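Uncharacterized protein (Methanocella paludicola, PDB 5DMP) probably removes 3'-ribonucleoside and 3'-phosphate groups from DNA ends during archaeal non-homologous end joining, like the bacterial LigD phosphoesterase domain. Local coordinates at residues 20-25 with 80-85; 27-32 with 99-104. All coordinates share one frame; numbering follows the deposited sequence.

Interaction 1 (20-25 with 80-85); sequences LRLEMG and GTYRNL. With VN4 (oxido(dioxo)vanadium), chain J.
The hydroxyl of Tyr82 donates a hydrogen bond to a main-chain carbonyl of the facing strand, with Tyr82 OH 2.5 Å from Glu23 O. The bond is short. The donor sits tilted 32° from the carbonyl plane, and the C=O...donor angle of 147° is bent. The acceptor lies at the edge of the tyrosine ring, in its plane.

CD2 of Leu22 lies over one face of the same ring. This methyl makes a CH-pi contact, 4.2 Å from the centroid of the Tyr82 ring. Its nearest ring atom is Tyr82 CD2, 3.8 Å from Leu22 CD2. CB of Leu22 adds a looser touch near CE2. Tyr82 CG stands between its own backbone N and carbonyl carbon, which swings the ring across to strand 16-24. Met24 comes near with CB, 4.3 Å from Tyr82 OH.

Strands 16-24 and 72-84 belong to one closed antiparallel beta-barrel, as in the LigD phosphoesterase domain. They are not paired with each other; they lie on either side of strand 5-12, which pairs with both. Here their short segments cross at 64°, with axes 8.1 Å apart. Tyr82 and Leu22 meet within the barrel, and Pro4 and Ile97 also touch the tyrosine side chain. The carboxylate of Glu23 is turned to other partners, His3 and the backbone N of Ile5.

Arg21, next to Leu22 on the strand, reaches the ligand pocket. Its chain is extended from CG to NE, and the edge of the guanidinium faces the oxido(dioxo)vanadium. Arg21 NH2 is 3.6 Å from VN4 O3, longer than a hydrogen bond. Gln9 and Ser30 hold the guanidinium by hydrogen bonds to NE and NH1, while His53 and Tyr57 are hydrogen-bonded to the oxido(dioxo)vanadium.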
ATOM      1  N   LEU A  20       2.632   1.807  -1.526  1.00 25.35           N
ATOM      2  CA  LEU A  20       2.174   0.698  -0.714  1.00 25.39           C
ATOM      3  C   LEU A  20       3.311  -0.333  -0.538  1.00 24.91           C
ATOM      4  O   LEU A  20       3.968  -0.676  -1.525  1.00 25.69           O
ATOM      5  CB  LEU A  20       1.034  -0.061  -1.470  1.00 23.60           C
ATOM      6  CG  LEU A  20       0.666  -1.420  -0.920  1.00 23.90           C
ATOM      7  CD1 LEU A  20      -0.073  -1.250   0.463  1.00 22.97           C
ATOM      8  CD2 LEU A  20      -0.301  -2.050  -1.938  1.00 28.85           C
ATOM      9  N   ARG A  21       3.495  -0.862   0.683  1.00 23.67           N
ATOM     10  CA  ARG A  21       4.584  -1.888   0.820  1.00 24.25           C
ATOM     11  C   ARG A  21       4.137  -3.005   1.708  1.00 24.76           C
ATOM     12  O   ARG A  21       3.383  -2.829   2.694  1.00 24.00           O
ATOM     13  CB  ARG A  21       5.883  -1.216   1.443  1.00 23.73           C
ATOM     14  CG  ARG A  21       6.123   0.187   1.000  1.00 22.53           C
ATOM     15  CD  ARG A  21       7.546   0.667   1.574  1.00 23.84           C
ATOM     16  NE  ARG A  21       7.701   2.069   1.276  1.00 24.96           N
ATOM     17  CZ  ARG A  21       8.123   2.597   0.134  1.00 26.04           C
ATOM     18  NH1 ARG A  21       8.483   1.831  -0.912  1.00 29.81           N
ATOM     19  NH2 ARG A  21       8.183   3.875   0.012  1.00 28.63           N
ATOM     20  N   LEU A  22       4.549  -4.207   1.356  1.00 22.22           N
ATOM     21  CA  LEU A  22       4.192  -5.328   2.163  1.00 22.66           C
ATOM     22  C   LEU A  22       5.486  -6.139   2.438  1.00 24.43           C
ATOM     23  O   LEU A  22       6.226  -6.483   1.477  1.00 26.39           O
ATOM     24  CB  LEU A  22       3.248  -6.304   1.387  1.00 24.65           C
ATOM     25  CG  LEU A  22       1.880  -5.691   0.995  1.00 23.35           C
ATOM     26  CD1 LEU A  22       1.188  -6.693   0.056  1.00 29.25           C
ATOM     27  CD2 LEU A  22       1.055  -5.453   2.272  1.00 23.31           C
ATOM     28  N   GLU A  23       5.661  -6.525   3.685  1.00 24.42           N
ATOM     29  CA  GLU A  23       6.879  -7.322   4.048  1.00 26.88           C
ATOM     30  C   GLU A  23       6.791  -8.744   3.553  1.00 29.05           C
ATOM     31  O   GLU A  23       5.833  -9.479   3.908  1.00 29.16           O
ATOM     32  CB  GLU A  23       6.991  -7.317   5.529  1.00 28.14           C
ATOM     33  CG  GLU A  23       8.227  -8.128   5.997  1.00 33.36           C
ATOM     34  CD  GLU A  23       8.372  -8.195   7.505  1.00 37.07           C
ATOM     35  OE1 GLU A  23       7.640  -7.515   8.276  1.00 35.37           O
ATOM     36  OE2 GLU A  23       9.297  -8.916   7.930  1.00 43.29           O
ATOM     37  N   MET A  24       7.780  -9.154   2.752  1.00 29.99           N
ATOM     38  CA  MET A  24       7.981 -10.586   2.478  1.00 33.44           C
ATOM     39  C   MET A  24       9.431 -10.875   2.084  1.00 40.93           C
ATOM     40  O   MET A  24      10.137  -9.979   1.558  1.00 38.16           O
ATOM     41  CB  MET A  24       7.038 -11.083   1.378  1.00 39.47           C
ATOM     42  CG  MET A  24       6.931 -10.249   0.110  1.00 43.10           C
ATOM     43  SD  MET A  24       5.594 -10.725  -1.051  1.00 42.21           S
ATOM     44  CE  MET A  24       4.285  -9.519  -0.813  1.00 45.12           C
ATOM     45  N   GLY A  25       9.884 -12.103   2.368  1.00 42.50           N
ATOM     46  CA  GLY A  25      11.263 -12.501   2.023  1.00 46.41           C
ATOM     47  C   GLY A  25      12.331 -11.515   2.493  1.00 44.95           C
ATOM     48  O   GLY A  25      13.307 -11.233   1.772  1.00 46.61           O
ATOM     49  N   GLY A  80       0.607  -1.033   9.839  1.00 25.88           N
ATOM     50  CA  GLY A  80       0.071  -2.109  10.667  1.00 28.65           C
ATOM     51  C   GLY A  80       0.709  -3.393  10.150  1.00 27.53           C
ATOM     52  O   GLY A  80       1.900  -3.443   9.850  1.00 28.66           O
ATOM     53  N   THR A  81      -0.099  -4.422  10.073  1.00 26.11           N
ATOM     54  CA  THR A  81       0.358  -5.727   9.641  1.00 27.06           C
ATOM     55  C   THR A  81      -0.664  -6.249   8.631  1.00 26.55           C
ATOM     56  O   THR A  81      -1.627  -5.517   8.298  1.00 27.18           O
ATOM     57  CB  THR A  81       0.426  -6.722  10.860  1.00 31.62           C
ATOM     58  OG1 THR A  81      -0.851  -6.816  11.495  1.00 31.04           O
ATOM     59  CG2 THR A  81       1.453  -6.218  11.934  1.00 37.26           C
ATOM     60  N   TYR A  82      -0.468  -7.456   8.104  1.00 25.80           N
ATOM     61  CA  TYR A  82      -1.487  -8.031   7.221  1.00 26.48           C
ATOM     62  C   TYR A  82      -1.486  -9.528   7.381  1.00 29.75           C
ATOM     63  O   TYR A  82      -0.526 -10.089   7.928  1.00 30.71           O
ATOM     64  CB  TYR A  82      -1.164  -7.640   5.738  1.00 26.32           C
ATOM     65  CG  TYR A  82       0.055  -8.328   5.166  1.00 24.84           C
ATOM     66  CD1 TYR A  82      -0.076  -9.544   4.484  1.00 29.71           C
ATOM     67  CD2 TYR A  82       1.340  -7.734   5.267  1.00 26.31           C
ATOM     68  CE1 TYR A  82       1.021 -10.174   3.912  1.00 34.06           C
ATOM     69  CE2 TYR A  82       2.459  -8.379   4.723  1.00 25.83           C
ATOM     70  CZ  TYR A  82       2.308  -9.564   4.073  1.00 31.88           C
ATOM     71  OH  TYR A  82       3.407 -10.163   3.549  1.00 34.11           O
ATOM     72  N   ARG A  83      -2.538 -10.173   6.899  1.00 26.66           N
ATOM     73  CA  ARG A  83      -2.643 -11.622   6.928  1.00 31.61           C
ATOM     74  C   ARG A  83      -2.832 -12.058   5.480  1.00 32.82           C
ATOM     75  O   ARG A  83      -3.544 -11.417   4.688  1.00 29.83           O
ATOM     76  CB  ARG A  83      -3.898 -12.105   7.738  1.00 30.53           C
ATOM     77  CG  ARG A  83      -3.897 -11.686   9.188  1.00 40.03           C
ATOM     78  CD  ARG A  83      -5.099 -12.290   9.920  1.00 39.50           C
ATOM     79  NE  ARG A  83      -6.268 -11.380  10.034  1.00 39.64           N
ATOM     80  CZ  ARG A  83      -7.348 -11.607   9.356  1.00 35.52           C
ATOM     81  NH1 ARG A  83      -7.370 -12.642   8.482  1.00 47.24           N
ATOM     82  NH2 ARG A  83      -8.426 -10.840   9.556  1.00 31.34           N
ATOM     83  N   ASN A  84      -2.221 -13.189   5.134  1.00 28.31           N
ATOM     84  CA  ASN A  84      -2.312 -13.658   3.758  1.00 30.29           C
ATOM     85  C   ASN A  84      -3.591 -14.527   3.642  1.00 31.83           C
ATOM     86  O   ASN A  84      -3.621 -15.640   4.187  1.00 32.98           O
ATOM     87  CB  ASN A  84      -1.095 -14.540   3.484  1.00 31.16           C
ATOM     88  CG  ASN A  84      -1.197 -15.236   2.134  1.00 34.97           C
ATOM     89  OD1 ASN A  84      -2.075 -14.924   1.305  1.00 31.32           O
ATOM     90  ND2 ASN A  84      -0.274 -16.146   1.894  1.00 38.47           N
ATOM     91  N   LEU A  85      -4.617 -14.048   2.918  1.00 29.81           N
ATOM     92  CA  LEU A  85      -5.880 -14.788   2.813  1.00 27.49           C
ATOM     93  C   LEU A  85      -5.696 -16.078   2.001  1.00 31.85           C
ATOM     94  O   LEU A  85      -6.515 -17.009   2.134  1.00 34.67           O
ATOM     95  CB  LEU A  85      -6.970 -13.907   2.176  1.00 29.08           C
ATOM     96  CG  LEU A  85      -7.377 -12.767   3.139  1.00 30.12           C
ATOM     97  CD1 LEU A  85      -8.304 -11.809   2.456  1.00 35.04           C
ATOM     98  CD2 LEU A  85      -7.997 -13.337   4.397  1.00 32.08           C
TER
HETATM   99  V   VN4 J 209      10.604   5.864  -1.803  1.00 64.29           V
HETATM  100  O1  VN4 J 209      12.472   5.481  -1.585  1.00 56.12           O
HETATM  101  O2  VN4 J 209      10.119   7.197  -0.489  1.00 46.00           O
HETATM  102  O3  VN4 J 209       9.560   4.993  -3.127  1.00 58.94           O

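Interaction 2 (27-32 with 99-104); sequences VLKSWA and QSYDQG
Helix 97-103 appears to cover an end of the beta-barrel, and Tyr101 reaches from it to strand 27-33. CG of Tyr101 is anti to the backbone N (chi1 179°), which carries the ring out from the helix to Lys29 and Trp31. Lys29 crosses the ring at about a right angle. Its chain is bent at chi2 and chi3, and its CE methylene comes 3.4 Å from Tyr101 CZ. The ammonium group goes on to a salt bridge with Asp52.

Trp31 meets the ring obliquely, with planes at 57° and centroids 5.9 Å apart. Its CZ2 lies 3.6 Å from Tyr101 CE2. Trp132 meets both aromatic rings, edge-to-face with Trp31.

One water joins the two segments. It donates to Ser30 O at 3.0 Å and is hydrogen-bonded to Tyr101 OH at 2.8 Å. The same water sits over one face of the Trp31 ring, and at the edge of the Tyr101 ring, in its plane. The helix-to-strand contact is thus mainly apolar, while the phenol hydroxyl has the water as its polar link to the strand backbone.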
ATOM      1  N   VAL A  27      12.189  -8.203   3.005  1.00 35.93           N
ATOM      2  CA  VAL A  27      12.253  -6.800   2.527  1.00 30.48           C
ATOM      3  C   VAL A  27      10.797  -6.274   2.452  1.00 31.32           C
ATOM      4  O   VAL A  27       9.891  -7.049   2.670  1.00 32.84           O
ATOM      5  CB  VAL A  27      12.864  -6.664   1.119  1.00 35.20           C
ATOM      6  CG1 VAL A  27      14.358  -7.101   1.128  1.00 35.54           C
ATOM      7  CG2 VAL A  27      12.064  -7.410   0.066  1.00 33.01           C
ATOM      8  N   LEU A  28      10.627  -5.018   2.058  1.00 27.56           N
ATOM      9  CA  LEU A  28       9.284  -4.479   1.823  1.00 26.56           C
ATOM     10  C   LEU A  28       9.110  -4.429   0.297  1.00 25.08           C
ATOM     11  O   LEU A  28       9.720  -3.599  -0.389  1.00 28.46           O
ATOM     12  CB  LEU A  28       9.245  -3.026   2.390  1.00 25.82           C
ATOM     13  CG  LEU A  28       9.387  -2.975   3.921  1.00 24.53           C
ATOM     14  CD1 LEU A  28       9.258  -1.515   4.430  1.00 26.77           C
ATOM     15  CD2 LEU A  28       8.403  -3.834   4.701  1.00 26.67           C
ATOM     16  N   LYS A  29       8.281  -5.324  -0.265  1.00 26.43           N
ATOM     17  CA  LYS A  29       7.916  -5.245  -1.669  1.00 26.19           C
ATOM     18  C   LYS A  29       6.993  -4.033  -1.867  1.00 25.92           C
ATOM     19  O   LYS A  29       6.094  -3.842  -1.045  1.00 25.94           O
ATOM     20  CB  LYS A  29       7.119  -6.545  -2.071  1.00 30.53           C
ATOM     21  CG  LYS A  29       7.790  -7.900  -1.808  1.00 35.21           C
ATOM     22  CD  LYS A  29       9.133  -8.022  -2.551  1.00 36.42           C
ATOM     23  CE  LYS A  29       8.959  -7.904  -4.040  1.00 46.12           C
ATOM     24  NZ  LYS A  29      10.315  -8.225  -4.619  1.00 49.99           N
ATOM     25  N   SER A  30       7.223  -3.229  -2.909  1.00 25.03           N
ATOM     26  CA  SER A  30       6.695  -1.877  -2.930  1.00 25.65           C
ATOM     27  C   SER A  30       5.990  -1.641  -4.269  1.00 30.02           C
ATOM     28  O   SER A  30       6.443  -2.115  -5.305  1.00 28.97           O
ATOM     29  CB  SER A  30       7.828  -0.872  -2.774  1.00 24.09           C
ATOM     30  OG  SER A  30       8.406  -1.080  -1.459  1.00 25.77           O
ATOM     31  N   TRP A  31       4.976  -0.795  -4.238  1.00 24.15           N
ATOM     32  CA  TRP A  31       4.291  -0.342  -5.444  1.00 26.12           C
ATOM     33  C   TRP A  31       3.972   1.125  -5.276  1.00 30.31           C
ATOM     34  O   TRP A  31       3.586   1.576  -4.163  1.00 28.28           O
ATOM     35  CB  TRP A  31       2.950  -1.074  -5.591  1.00 25.07           C
ATOM     36  CG  TRP A  31       2.973  -2.558  -5.907  1.00 26.89           C
ATOM     37  CD1 TRP A  31       2.776  -3.138  -7.178  1.00 25.99           C
ATOM     38  CD2 TRP A  31       3.124  -3.656  -4.992  1.00 25.58           C
ATOM     39  NE1 TRP A  31       2.823  -4.520  -7.055  1.00 28.55           N
ATOM     40  CE2 TRP A  31       3.037  -4.866  -5.748  1.00 26.49           C
ATOM     41  CE3 TRP A  31       3.330  -3.757  -3.591  1.00 25.89           C
ATOM     42  CZ2 TRP A  31       3.135  -6.153  -5.144  1.00 28.23           C
ATOM     43  CZ3 TRP A  31       3.469  -4.987  -3.011  1.00 28.98           C
ATOM     44  CH2 TRP A  31       3.408  -6.206  -3.798  1.00 29.19           C
ATOM     45  N   ALA A  32       4.053   1.889  -6.366  1.00 25.65           N
ATOM     46  CA  ALA A  32       3.581   3.265  -6.316  1.00 27.67           C
ATOM     47  C   ALA A  32       2.120   3.286  -6.761  1.00 30.37           C
ATOM     48  O   ALA A  32       1.792   2.753  -7.830  1.00 33.27           O
ATOM     49  CB  ALA A  32       4.423   4.152  -7.240  1.00 30.87           C
ATOM     50  N   GLN A  99       4.680 -17.117  -2.940  1.00 39.19           N
ATOM     51  CA  GLN A  99       4.031 -17.829  -4.089  1.00 39.53           C
ATOM     52  C   GLN A  99       2.935 -16.974  -4.716  1.00 38.04           C
ATOM     53  O   GLN A  99       2.817 -16.901  -5.953  1.00 34.87           O
ATOM     54  CB  GLN A  99       3.371 -19.136  -3.660  1.00 39.13           C
ATOM     55  CG  GLN A  99       4.372 -20.152  -3.190  1.00 47.55           C
ATOM     56  CD  GLN A  99       3.741 -21.405  -2.656  1.00 54.24           C
ATOM     57  OE1 GLN A  99       2.704 -21.391  -1.963  1.00 45.46           O
ATOM     58  NE2 GLN A  99       4.412 -22.526  -2.932  1.00 56.67           N
ATOM     59  N   SER A 100       2.129 -16.336  -3.851  1.00 35.88           N
ATOM     60  CA  SER A 100       1.165 -15.323  -4.338  1.00 34.67           C
ATOM     61  C   SER A 100       1.799 -14.226  -5.180  1.00 32.21           C
ATOM     62  O   SER A 100       1.284 -13.887  -6.273  1.00 33.98           O
ATOM     63  CB  SER A 100       0.400 -14.697  -3.129  1.00 29.90           C
ATOM     64  OG  SER A 100      -0.322 -15.722  -2.449  1.00 31.90           O
ATOM     65  N   TYR A 101       2.897 -13.623  -4.689  1.00 31.49           N
ATOM     66  CA  TYR A 101       3.525 -12.541  -5.401  1.00 32.87           C
ATOM     67  C   TYR A 101       4.052 -13.059  -6.761  1.00 35.20           C
ATOM     68  O   TYR A 101       3.789 -12.447  -7.820  1.00 34.22           O
ATOM     69  CB  TYR A 101       4.709 -12.005  -4.589  1.00 38.38           C
ATOM     70  CG  TYR A 101       5.437 -10.890  -5.284  1.00 39.26           C
ATOM     71  CD1 TYR A 101       6.488 -11.135  -6.211  1.00 47.96           C
ATOM     72  CD2 TYR A 101       5.136  -9.576  -4.977  1.00 41.17           C
ATOM     73  CE1 TYR A 101       7.148 -10.066  -6.829  1.00 47.24           C
ATOM     74  CE2 TYR A 101       5.803  -8.513  -5.567  1.00 42.00           C
ATOM     75  CZ  TYR A 101       6.778  -8.757  -6.494  1.00 50.57           C
ATOM     76  OH  TYR A 101       7.322  -7.615  -7.026  1.00 56.83           O
ATOM     77  N   ASP A 102       4.787 -14.188  -6.697  1.00 38.26           N
ATOM     78  CA  ASP A 102       5.300 -14.837  -7.937  1.00 42.01           C
ATOM     79  C   ASP A 102       4.194 -15.132  -8.931  1.00 40.41           C
ATOM     80  O   ASP A 102       4.360 -14.857 -10.093  1.00 41.64           O
ATOM     81  CB  ASP A 102       6.126 -16.084  -7.633  1.00 42.47           C
ATOM     82  CG  ASP A 102       7.450 -15.749  -6.943  1.00 50.64           C
ATOM     83  OD1 ASP A 102       7.911 -14.587  -7.031  1.00 49.35           O
ATOM     84  OD2 ASP A 102       8.028 -16.654  -6.298  1.00 56.62           O
ATOM     85  N   GLN A 103       3.045 -15.611  -8.472  1.00 41.38           N
ATOM     86  CA  GLN A 103       1.919 -15.830  -9.379  1.00 39.29           C
ATOM     87  C   GLN A 103       1.181 -14.551  -9.853  1.00 42.03           C
ATOM     88  O   GLN A 103       0.367 -14.610 -10.779  1.00 39.61           O
ATOM     89  CB  GLN A 103       0.937 -16.836  -8.767  1.00 46.35           C
ATOM     90  CG  GLN A 103      -0.320 -17.133  -9.602  1.00 54.51           C
ATOM     91  CD  GLN A 103      -1.293 -18.098  -8.907  1.00 59.24           C
ATOM     92  OE1 GLN A 103      -1.877 -17.766  -7.887  1.00 57.99           O
ATOM     93  NE2 GLN A 103      -1.449 -19.307  -9.459  1.00 60.78           N
ATOM     94  N   GLY A 104       1.442 -13.394  -9.241  1.00 37.22           N
ATOM     95  CA  GLY A 104       0.758 -12.140  -9.656  1.00 32.63           C
ATOM     96  C   GLY A 104      -0.676 -12.038  -9.112  1.00 32.56           C
ATOM     97  O   GLY A 104      -1.527 -11.345  -9.705  1.00 32.30           O
TER
HETATM   98  O   HOH W   1       6.909  -5.014  -5.970  1.00 40.26           O

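From the N terminus, the chain runs through 20-25 on strand 16-24, then turns directly into 27-32 on the neighbouring antiparallel strand. It later reaches 80-85 on strand 72-84, where interaction 1 closes its loop. Helix 97-103 comes next, and its residues 99-104 close interaction 2. The segments alternate along the chain, so the two loops cross. Their first halves are bonded together as sheet neighbours: Leu22 N lies 2.9 Å from Lys29 O, a probable hydrogen bond. Met24 packs on Lys29 and also touches Tyr101, joining the two contacts. Together they tie the strand 16-24/27-33 hairpin to strand 72-84 and to the following helix.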